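Local coordinates for structural PPIase-like protein L605 (PDB 2OSE) that belongs to the cyclophilin family and probably binds cyclosporin A and catalyses peptidyl-prolyl cis-trans isomerization, at residues D20-N25 with T197-K202; Q49-K54 with R74-C79. All blocks are in the same frame, centred on the assembly; numbering follows the deposited sequence.

Contact 1 of 2, residues D20-N25 with T197-K202; sequences DIVLNN and TFSIGK
Asp20 to Leu23 and Phe198 to Gly201 run antiparallel as neighbouring strands, their short axes 4.4 Å apart at closest and their N-to-C directions 137° apart, so the pair is strongly twisted. Val22 and Ser199 form a hydrogen-bonded pair: Val22 N gives its proton to Ser199 O at 2.8 Å, and Ser199 N returns one to Val22 O. Nearer the corner at Lys202, Gly201 N donates to Asp20 O (2.8 Å) and Asp20 N to Lys202 O, which carries the pairing to the corner.

On one face Leu23 CD1 lies over the Phe198 ring, 3.9 Å from Phe198 CE1, and Ile21 CG2 comes to the same ring obliquely. The other face is more polar. Ser199 OG, held between its own backbone N and carbonyl carbon (chi1 52°), stands 3.6 Å from Val22 CB and shares a water with Thr197 O. Val22 CG2 packs on Gly201 CA at 3.7 Å, where the lack of a side chain leaves room for the methyl. A second water joins Asp20 OD2 to Lys202 N, while Asp20 OD1 is engaged by Arg30 in a salt bridge.

Two strands far apart in sequence are thereby joined in the curled antiparallel sheet of the cyclophilin barrel. Strand 26-35 flanks strand 16-23, and helix 177-186 packs Ile183 and Met186 against the face bearing Ile21, Leu23 and Phe198.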
ATOM      1  N   ASP A  20       9.164  24.390   2.878  1.00 26.18           N
ATOM      2  CA  ASP A  20       8.337  24.410   1.641  1.00 25.79           C
ATOM      3  C   ASP A  20       7.659  23.062   1.437  1.00 25.14           C
ATOM      4  O   ASP A  20       8.266  22.014   1.717  1.00 24.43           O
ATOM      5  CB  ASP A  20       9.199  24.684   0.407  1.00 25.26           C
ATOM      6  CG  ASP A  20       9.488  26.117   0.218  1.00 28.78           C
ATOM      7  OD1 ASP A  20       8.713  26.987   0.700  1.00 32.12           O
ATOM      8  OD2 ASP A  20      10.518  26.403  -0.418  1.00 30.45           O
ATOM      9  N   ILE A  21       6.411  23.090   0.964  1.00 25.34           N
ATOM     10  CA  ILE A  21       5.667  21.863   0.595  1.00 26.25           C
ATOM     11  C   ILE A  21       5.575  21.859  -0.925  1.00 28.00           C
ATOM     12  O   ILE A  21       5.246  22.886  -1.531  1.00 28.15           O
ATOM     13  CB  ILE A  21       4.243  21.800   1.230  1.00 27.24           C
ATOM     14  CG1 ILE A  21       4.320  22.062   2.758  1.00 26.20           C
ATOM     15  CG2 ILE A  21       3.534  20.436   0.943  1.00 25.40           C
ATOM     16  CD1 ILE A  21       4.877  20.875   3.546  1.00 28.80           C
ATOM     17  N   VAL A  22       5.963  20.737  -1.525  1.00 29.08           N
ATOM     18  CA  VAL A  22       6.099  20.636  -2.989  1.00 30.00           C
ATOM     19  C   VAL A  22       5.081  19.603  -3.473  1.00 30.55           C
ATOM     20  O   VAL A  22       4.820  18.604  -2.801  1.00 29.39           O
ATOM     21  CB  VAL A  22       7.570  20.244  -3.388  1.00 30.20           C
ATOM     22  CG1 VAL A  22       7.709  19.873  -4.904  1.00 31.08           C
ATOM     23  CG2 VAL A  22       8.545  21.365  -3.009  1.00 28.19           C
ATOM     24  N   LEU A  23       4.483  19.871  -4.625  1.00 32.54           N
ATOM     25  CA  LEU A  23       3.627  18.895  -5.314  1.00 34.14           C
ATOM     26  C   LEU A  23       3.892  19.040  -6.814  1.00 36.16           C
ATOM     27  O   LEU A  23       3.748  20.130  -7.388  1.00 36.52           O
ATOM     28  CB  LEU A  23       2.152  19.159  -5.022  1.00 34.47           C
ATOM     29  CG  LEU A  23       1.084  18.402  -5.839  1.00 33.77           C
ATOM     30  CD1 LEU A  23       0.970  17.019  -5.325  1.00 32.72           C
ATOM     31  CD2 LEU A  23      -0.256  19.107  -5.779  1.00 35.02           C
ATOM     32  N   ASN A  24       4.348  17.966  -7.435  1.00 38.08           N
ATOM     33  CA  ASN A  24       4.626  17.972  -8.881  1.00 39.80           C
ATOM     34  C   ASN A  24       5.648  19.012  -9.295  1.00 40.63           C
ATOM     35  O   ASN A  24       5.432  19.774 -10.254  1.00 41.07           O
ATOM     36  CB  ASN A  24       3.329  18.151  -9.664  1.00 39.67           C
ATOM     37  CG  ASN A  24       2.409  16.970  -9.510  1.00 41.58           C
ATOM     38  OD1 ASN A  24       2.865  15.822  -9.432  1.00 42.98           O
ATOM     39  ND2 ASN A  24       1.105  17.238  -9.456  1.00 40.87           N
ATOM     40  N   ASN A  25       6.748  19.054  -8.546  1.00 41.28           N
ATOM     41  CA  ASN A  25       7.849  19.975  -8.811  1.00 42.34           C
ATOM     42  C   ASN A  25       7.555  21.467  -8.670  1.00 41.71           C
ATOM     43  O   ASN A  25       8.370  22.296  -9.087  1.00 42.97           O
ATOM     44  CB  ASN A  25       8.524  19.655 -10.166  1.00 43.22           C
ATOM     45  CG  ASN A  25       9.216  18.319 -10.148  1.00 46.68           C
ATOM     46  OD1 ASN A  25       8.880  17.410 -10.921  1.00 50.87           O
ATOM     47  ND2 ASN A  25      10.172  18.168  -9.229  1.00 50.58           N
ATOM     48  N   THR A 197       1.286  12.973  -4.445  1.00 39.09           N
ATOM     49  CA  THR A 197       2.460  12.823  -3.558  1.00 38.41           C
ATOM     50  C   THR A 197       3.077  14.166  -3.163  1.00 36.38           C
ATOM     51  O   THR A 197       3.660  14.874  -3.986  1.00 37.61           O
ATOM     52  CB  THR A 197       3.500  11.851  -4.130  1.00 38.72           C
ATOM     53  OG1 THR A 197       2.932  10.544  -4.124  1.00 41.99           O
ATOM     54  CG2 THR A 197       4.779  11.813  -3.257  1.00 39.45           C
ATOM     55  N   PHE A 198       2.931  14.520  -1.887  1.00 34.26           N
ATOM     56  CA  PHE A 198       3.524  15.746  -1.357  1.00 31.03           C
ATOM     57  C   PHE A 198       4.924  15.487  -0.845  1.00 30.22           C
ATOM     58  O   PHE A 198       5.229  14.405  -0.338  1.00 30.39           O
ATOM     59  CB  PHE A 198       2.638  16.300  -0.217  1.00 30.12           C
ATOM     60  CG  PHE A 198       1.265  16.680  -0.671  1.00 29.15           C
ATOM     61  CD1 PHE A 198       1.052  17.869  -1.356  1.00 28.89           C
ATOM     62  CD2 PHE A 198       0.196  15.847  -0.449  1.00 26.59           C
ATOM     63  CE1 PHE A 198      -0.219  18.210  -1.787  1.00 27.97           C
ATOM     64  CE2 PHE A 198      -1.091  16.191  -0.889  1.00 26.21           C
ATOM     65  CZ  PHE A 198      -1.296  17.349  -1.551  1.00 26.40           C
ATOM     66  N   SER A 199       5.776  16.498  -0.916  1.00 29.85           N
ATOM     67  CA  SER A 199       7.113  16.340  -0.355  1.00 28.39           C
ATOM     68  C   SER A 199       7.586  17.630   0.257  1.00 27.78           C
ATOM     69  O   SER A 199       6.977  18.691   0.043  1.00 27.54           O
ATOM     70  CB  SER A 199       8.099  15.865  -1.431  1.00 29.02           C
ATOM     71  OG  SER A 199       8.008  16.723  -2.550  1.00 30.42           O
ATOM     72  N   ILE A 200       8.675  17.538   1.005  1.00 26.32           N
ATOM     73  CA  ILE A 200       9.325  18.703   1.591  1.00 27.23           C
ATOM     74  C   ILE A 200      10.328  19.258   0.579  1.00 29.02           C
ATOM     75  O   ILE A 200      11.132  18.480   0.008  1.00 30.12           O
ATOM     76  CB  ILE A 200      10.033  18.324   2.941  1.00 26.92           C
ATOM     77  CG1 ILE A 200       8.997  17.748   3.931  1.00 27.56           C
ATOM     78  CG2 ILE A 200      10.801  19.500   3.525  1.00 27.12           C
ATOM     79  CD1 ILE A 200       9.635  17.016   5.218  1.00 25.77           C
ATOM     80  N   GLY A 201      10.261  20.569   0.332  1.00 28.03           N
ATOM     81  CA  GLY A 201      11.260  21.277  -0.465  1.00 27.16           C
ATOM     82  C   GLY A 201      12.315  21.894   0.415  1.00 27.34           C
ATOM     83  O   GLY A 201      12.733  21.281   1.396  1.00 26.86           O
ATOM     84  N   LYS A 202      12.777  23.100   0.076  1.00 27.65           N
ATOM     85  CA  LYS A 202      13.762  23.761   0.920  1.00 29.38           C
ATOM     86  C   LYS A 202      13.274  23.836   2.372  1.00 28.68           C
ATOM     87  O   LYS A 202      12.086  24.013   2.626  1.00 28.25           O
ATOM     88  CB  LYS A 202      14.077  25.187   0.417  1.00 30.75           C
ATOM     89  CG  LYS A 202      15.019  25.285  -0.785  1.00 31.05           C
ATOM     90  CD  LYS A 202      15.680  26.705  -0.833  1.00 33.67           C
ATOM     91  CE  LYS A 202      16.754  26.792  -1.908  1.00 41.46           C
ATOM     92  NZ  LYS A 202      18.087  26.221  -1.445  1.00 47.88           N
TER
HETATM   93  O   HOH W   1      11.537  24.571  -2.105  1.00 29.26           O
HETATM   94  O   HOH W   2       6.492  16.004  -4.401  1.00 32.30           O

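Contact 2 of 2, residues Q49-K54 with R74-C79; sequences QLTNGK and RTYEGC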
ATOM      1  N   GLN A  49      17.979  19.947  13.705  1.00 29.72           N
ATOM      2  CA  GLN A  49      19.217  19.743  12.938  1.00 30.27           C
ATOM      3  C   GLN A  49      18.981  19.093  11.600  1.00 30.21           C
ATOM      4  O   GLN A  49      19.765  19.269  10.674  1.00 30.52           O
ATOM      5  CB  GLN A  49      20.271  18.962  13.734  1.00 31.17           C
ATOM      6  CG  GLN A  49      20.649  19.605  15.047  1.00 35.20           C
ATOM      7  CD  GLN A  49      21.058  21.069  14.918  1.00 38.80           C
ATOM      8  OE1 GLN A  49      21.646  21.490  13.916  1.00 39.74           O
ATOM      9  NE2 GLN A  49      20.765  21.847  15.952  1.00 42.16           N
ATOM     10  N   LEU A  50      17.895  18.332  11.486  1.00 30.35           N
ATOM     11  CA  LEU A  50      17.544  17.735  10.188  1.00 30.73           C
ATOM     12  C   LEU A  50      16.972  18.786   9.253  1.00 31.30           C
ATOM     13  O   LEU A  50      17.046  18.679   8.038  1.00 30.80           O
ATOM     14  CB  LEU A  50      16.534  16.620  10.383  1.00 30.35           C
ATOM     15  CG  LEU A  50      17.157  15.310  10.903  1.00 31.93           C
ATOM     16  CD1 LEU A  50      16.054  14.293  11.052  1.00 30.31           C
ATOM     17  CD2 LEU A  50      18.198  14.811   9.917  1.00 30.57           C
ATOM     18  N   THR A  51      16.370  19.796   9.851  1.00 32.49           N
ATOM     19  CA  THR A  51      15.861  20.912   9.113  1.00 34.56           C
ATOM     20  C   THR A  51      17.028  21.733   8.563  1.00 35.76           C
ATOM     21  O   THR A  51      17.017  22.145   7.409  1.00 35.88           O
ATOM     22  CB  THR A  51      14.972  21.685  10.072  1.00 35.95           C
ATOM     23  OG1 THR A  51      13.627  21.235   9.903  1.00 33.67           O
ATOM     24  CG2 THR A  51      15.109  23.121   9.885  1.00 35.99           C
ATOM     25  N   ASN A  52      18.068  21.910   9.372  1.00 38.55           N
ATOM     26  CA  ASN A  52      19.305  22.534   8.890  1.00 41.11           C
ATOM     27  C   ASN A  52      20.093  21.773   7.827  1.00 42.10           C
ATOM     28  O   ASN A  52      20.745  22.404   6.985  1.00 41.98           O
ATOM     29  CB  ASN A  52      20.216  22.948  10.040  1.00 41.78           C
ATOM     30  CG  ASN A  52      20.291  24.450  10.162  1.00 45.21           C
ATOM     31  OD1 ASN A  52      19.276  25.111  10.380  1.00 47.57           O
ATOM     32  ND2 ASN A  52      21.479  25.008   9.942  1.00 48.92           N
ATOM     33  N   GLY A  53      20.021  20.441   7.861  1.00 43.03           N
ATOM     34  CA  GLY A  53      20.567  19.603   6.788  1.00 46.31           C
ATOM     35  C   GLY A  53      22.082  19.539   6.607  1.00 48.64           C
ATOM     36  O   GLY A  53      22.549  19.151   5.527  1.00 48.72           O
ATOM     37  N   LYS A  54      22.840  19.896   7.652  1.00 51.00           N
ATOM     38  CA  LYS A  54      24.324  20.010   7.590  1.00 53.82           C
ATOM     39  C   LYS A  54      25.033  18.768   8.139  1.00 55.18           C
ATOM     40  O   LYS A  54      26.209  18.509   7.844  1.00 55.62           O
ATOM     41  CB  LYS A  54      24.822  21.262   8.347  1.00 54.17           C
ATOM     42  CG  LYS A  54      24.035  22.558   8.061  1.00 55.68           C
ATOM     43  CD  LYS A  54      24.538  23.323   6.846  1.00 57.96           C
ATOM     44  CE  LYS A  54      25.234  24.600   7.285  1.00 60.25           C
ATOM     45  NZ  LYS A  54      25.012  25.734   6.324  1.00 61.79           N
ATOM     46  N   ARG A  74      22.179  14.564   5.967  1.00 43.89           N
ATOM     47  CA  ARG A  74      20.881  14.250   6.574  1.00 41.50           C
ATOM     48  C   ARG A  74      19.973  15.495   6.549  1.00 39.78           C
ATOM     49  O   ARG A  74      20.225  16.447   7.289  1.00 38.66           O
ATOM     50  CB  ARG A  74      21.060  13.810   8.028  1.00 41.65           C
ATOM     51  CG  ARG A  74      21.808  12.497   8.280  1.00 42.13           C
ATOM     52  CD  ARG A  74      21.610  12.067   9.732  1.00 41.36           C
ATOM     53  NE  ARG A  74      22.463  10.942  10.139  1.00 42.27           N
ATOM     54  CZ  ARG A  74      23.622  11.062  10.791  1.00 42.99           C
ATOM     55  NH1 ARG A  74      24.090  12.265  11.118  1.00 42.80           N
ATOM     56  NH2 ARG A  74      24.335   9.974  11.109  1.00 42.76           N
ATOM     57  N   THR A  75      18.954  15.485   5.682  1.00 37.66           N
ATOM     58  CA  THR A  75      17.977  16.580   5.582  1.00 35.94           C
ATOM     59  C   THR A  75      16.541  16.073   5.391  1.00 34.17           C
ATOM     60  O   THR A  75      16.319  14.959   4.918  1.00 33.35           O
ATOM     61  CB  THR A  75      18.357  17.594   4.463  1.00 35.87           C
ATOM     62  OG1 THR A  75      17.365  18.613   4.378  1.00 37.02           O
ATOM     63  CG2 THR A  75      18.464  16.917   3.105  1.00 37.91           C
ATOM     64  N   TYR A  76      15.568  16.897   5.779  1.00 31.94           N
ATOM     65  CA  TYR A  76      14.176  16.617   5.507  1.00 29.83           C
ATOM     66  C   TYR A  76      13.860  16.979   4.064  1.00 29.78           C
ATOM     67  O   TYR A  76      12.868  16.549   3.543  1.00 29.37           O
ATOM     68  CB  TYR A  76      13.278  17.431   6.457  1.00 28.93           C
ATOM     69  CG  TYR A  76      13.049  16.804   7.803  1.00 27.70           C
ATOM     70  CD1 TYR A  76      12.634  15.460   7.909  1.00 26.32           C
ATOM     71  CD2 TYR A  76      13.208  17.541   8.976  1.00 25.44           C
ATOM     72  CE1 TYR A  76      12.399  14.882   9.150  1.00 25.07           C
ATOM     73  CE2 TYR A  76      12.986  16.974  10.216  1.00 23.98           C
ATOM     74  CZ  TYR A  76      12.570  15.632  10.299  1.00 25.95           C
ATOM     75  OH  TYR A  76      12.307  15.046  11.525  1.00 26.56           O
ATOM     76  N   GLU A  77      14.716  17.780   3.425  1.00 31.46           N
ATOM     77  CA  GLU A  77      14.518  18.227   2.052  1.00 31.89           C
ATOM     78  C   GLU A  77      14.440  17.001   1.139  1.00 32.53           C
ATOM     79  O   GLU A  77      15.335  16.168   1.135  1.00 31.96           O
ATOM     80  CB  GLU A  77      15.605  19.210   1.600  1.00 32.60           C
ATOM     81  CG  GLU A  77      15.431  19.625   0.100  1.00 34.04           C
ATOM     82  CD  GLU A  77      16.341  20.762  -0.374  1.00 34.85           C
ATOM     83  OE1 GLU A  77      17.253  21.203   0.355  1.00 35.72           O
ATOM     84  OE2 GLU A  77      16.107  21.243  -1.505  1.00 40.36           O
ATOM     85  N   GLY A  78      13.314  16.867   0.437  1.00 32.50           N
ATOM     86  CA  GLY A  78      13.106  15.764  -0.486  1.00 33.81           C
ATOM     87  C   GLY A  78      12.247  14.655   0.077  1.00 33.84           C
ATOM     88  O   GLY A  78      11.712  13.843  -0.679  1.00 34.86           O
ATOM     89  N   CYS A  79      12.103  14.610   1.403  1.00 33.53           N
ATOM     90  CA  CYS A  79      11.211  13.635   2.049  1.00 33.35           C
ATOM     91  C   CYS A  79       9.783  13.727   1.549  1.00 33.09           C
ATOM     92  O   CYS A  79       9.236  14.836   1.385  1.00 32.10           O
ATOM     93  CB  CYS A  79      11.190  13.838   3.556  1.00 33.41           C
ATOM     94  SG  CYS A  79      12.665  13.297   4.339  1.00 36.30           S
TER
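Leu50, in the last turn of helix 41-52, meets the irregular segment 74-79 through both its backbone and its side chain. The polar part is slight: Tyr76 N donates to Leu50 O at 3.2 Å, a bent bond (146° at the hydrogen) that reaches the oxygen from above the carbonyl plane. Thr75 CA adds a CH...O contact to the same oxygen, which therefore receives two neighbours from consecutive residues. A further CH...O contact runs from Gly53 CA to Arg74 O at 3.2 Å. Gly53, the first residue to leave the helix, has positive phi, and its bare CA lets Thr75 CB come within 3.8 Å.

Apolar packing does most of the joining. Leu50 CB sits over one face of the Tyr76 ring, 4.0 Å from the centroid, in a CH-pi contact. With CG anti to its carbonyl carbon (chi1 -77°) and the chain extended beyond it, Leu50 divides its methyls: CD1 follows the ring to CZ and OH, while CD2 turns to Arg74 CB at 3.6 Å.

A hydroxyl makes a separate edge contact: Thr51 OG1 lies in the plane of the Tyr76 ring, 3.8 Å from Tyr76 CD2.

Within segment 74-79, Thr75 OG1 accepts from Glu77 N in an ST turn, and a type II turn follows from Tyr76 to Cys79.

The polar ends of the larger side chains are spent on other partners: the Tyr76 hydroxyl bonds to Ser145 O, and the Arg74 guanidinium to Asn2, Tyr96 and, by salt bridge, Asp109. Shape and aromatic packing, supported by a single bent backbone bond, thus hold the helix end to the loop, with no charge pairing between them.

How the contacts relate
Sheet pairing and helix-to-loop packing stand side by side here, with centres about 14 Å apart. Contact 1 rests on regular backbone bonds; contact 2 relies on side-chain packing. Both are partly buried; the centre of contact 2 lies about 11 Å from the centre of the chain, that of contact 1 about 15 Å. Contact 1 pairs two strands and contact 2 a helix end with a loop, but both meet strand 198-205. Ile200 N probably bonds to Cys79 O at 2.8 Å and Ile200 O to Gly78 N at 2.7 Å, so segment 197-202 has strand 16-23 along one edge and the turn of 74-79 along the other. In sequence, contact 2 falls wholly between the strands of contact 1.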